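Local coordinates for protein ATP-dependent zinc metalloprotease FtsH (Thermotoga maritima, PDB 4M8A) that acts as a membrane-bound, ATP-dependent zinc metalloprotease, probably degrading cytoplasmic and membrane proteins processively; this piece is its periplasmic domain, at residues 13-16 with 22-25. Numbering follows the deposited sequence. Where two conformers were deposited one is given.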
loop_
_atom_site.group_PDB
_atom_site.type_symbol
_atom_site.label_atom_id
_atom_site.label_comp_id
_atom_site.label_asym_id
_atom_site.label_seq_id
_atom_site.Cartn_x
_atom_site.Cartn_y
_atom_site.Cartn_z
ATOM N N VAL B 13 -0.460 11.154 12.832
ATOM C CA VAL B 13 0.312 10.385 11.860
ATOM C C VAL B 13 1.043 9.232 12.548
ATOM O O VAL B 13 1.057 8.110 12.026
ATOM C CB VAL B 13 1.276 11.285 11.052
ATOM C CG1 VAL B 13 2.180 10.459 10.184
ATOM C CG2 VAL B 13 0.479 12.279 10.212
ATOM N N GLN B 14 1.608 9.517 13.730
ATOM C CA GLN B 14 2.272 8.530 14.602
ATOM C C GLN B 14 1.376 7.327 14.919
ATOM O O GLN B 14 1.831 6.178 14.966
ATOM C CB GLN B 14 2.717 9.186 15.927
ATOM C CG GLN B 14 4.127 9.788 15.936
ATOM C CD GLN B 14 4.446 10.664 17.161
ATOM O OE1 GLN B 14 3.643 10.808 18.085
ATOM N NE2 GLN B 14 5.634 11.256 17.153
ATOM N N MET B 15 0.100 7.609 15.147
ATOM C CA MET B 15 -0.899 6.583 15.453
ATOM C C MET B 15 -1.282 5.760 14.233
ATOM O O MET B 15 -1.458 4.541 14.318
ATOM C CB MET B 15 -2.143 7.218 16.066
ATOM C CG MET B 15 -1.909 7.663 17.474
ATOM S SD MET B 15 -3.321 8.547 18.121
ATOM C CE MET B 15 -4.620 7.369 17.819
ATOM N N VAL B 16 -1.411 6.432 13.100
ATOM C CA VAL B 16 -1.693 5.742 11.853
ATOM C C VAL B 16 -0.558 4.772 11.501
ATOM O O VAL B 16 -0.808 3.619 11.117
ATOM C CB VAL B 16 -1.949 6.752 10.716
ATOM C CG1 VAL B 16 -2.068 6.038 9.375
ATOM C CG2 VAL B 16 -3.209 7.557 11.011
ATOM N N VAL B 22 -3.855 1.499 16.325
ATOM C CA VAL B 22 -5.058 1.432 17.111
ATOM C C VAL B 22 -6.153 2.240 16.416
ATOM O O VAL B 22 -7.269 2.297 16.898
ATOM C CB VAL B 22 -4.790 1.974 18.543
ATOM C CG1 VAL B 22 -4.570 3.483 18.513
ATOM C CG2 VAL B 22 -5.915 1.597 19.510
ATOM N N VAL B 23 -5.854 2.838 15.260
ATOM C CA VAL B 23 -6.851 3.704 14.603
ATOM C C VAL B 23 -7.933 2.909 13.869
ATOM O O VAL B 23 -7.635 2.102 12.973
ATOM C CB VAL B 23 -6.237 4.744 13.638
ATOM C CG1 VAL B 23 -7.335 5.625 13.030
ATOM C CG2 VAL B 23 -5.194 5.604 14.360
ATOM N N SER B 24 -9.194 3.151 14.231
ATOM C CA SER B 24 -10.302 2.458 13.573
ATOM C C SER B 24 -11.002 3.318 12.533
ATOM O O SER B 24 -11.437 2.808 11.505
ATOM C CB SER B 24 -11.315 1.950 14.593
ATOM O OG SER B 24 -11.720 2.989 15.450
ATOM N N GLU B 25 -11.116 4.616 12.792
ATOM C CA GLU B 25 -11.902 5.475 11.916
ATOM C C GLU B 25 -11.358 6.890 11.950
ATOM O O GLU B 25 -10.937 7.379 13.004
ATOM C CB GLU B 25 -13.400 5.487 12.312
ATOM C CG GLU B 25 -14.243 6.376 11.387
ATOM C CD GLU B 25 -15.724 6.261 11.627
ATOM O OE1 GLU B 25 -16.104 5.740 12.687
ATOM O OE2 GLU B 25 -16.504 6.701 10.749
#
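Met-15 of helix 9-17 and Val-23, the first residue of strand 23-29, carry an apolar contact that illustrates how a short turn folds a helix back against the strand that follows it. One methyl group, Val-23 CG2, does most of the work. It sits 3.9 Å from Met-15 CB at the root of that side chain and equally near Met-15 CE at its end, so the methionine arches over it, the two side chains running at about a right angle. The arch comes from the last torsion of Met-15: the chain is extended through chi2, then turns at SD (chi3 54°), which swings CE back toward the strand. CE also reaches Val-22 CG1 at 3.9 Å, bridging the two valines. On the other flank Val-16, although its CB points away, meets the same methyl mainly through its backbone, N to Val-23 CG2 4.1 Å, with the CG2 methyls of Val-16 and Val-23 4.4 Å apart.

No hydrogen bond joins the segments directly. The polar link runs through the turn, where the hydroxyl of Ser-21 is bonded both to Met-15 O and to Val-23 N. Val-23 continues inward onto Val-36 and Ile-66, and Val-16 onto Leu-61 of helix 55-63. The arrangement is helix-on-sheet packing within the two helices and four-stranded mixed sheet of the FtsH periplasmic domain, with helix 9-17 joined by a short turn to inner strand 23-29.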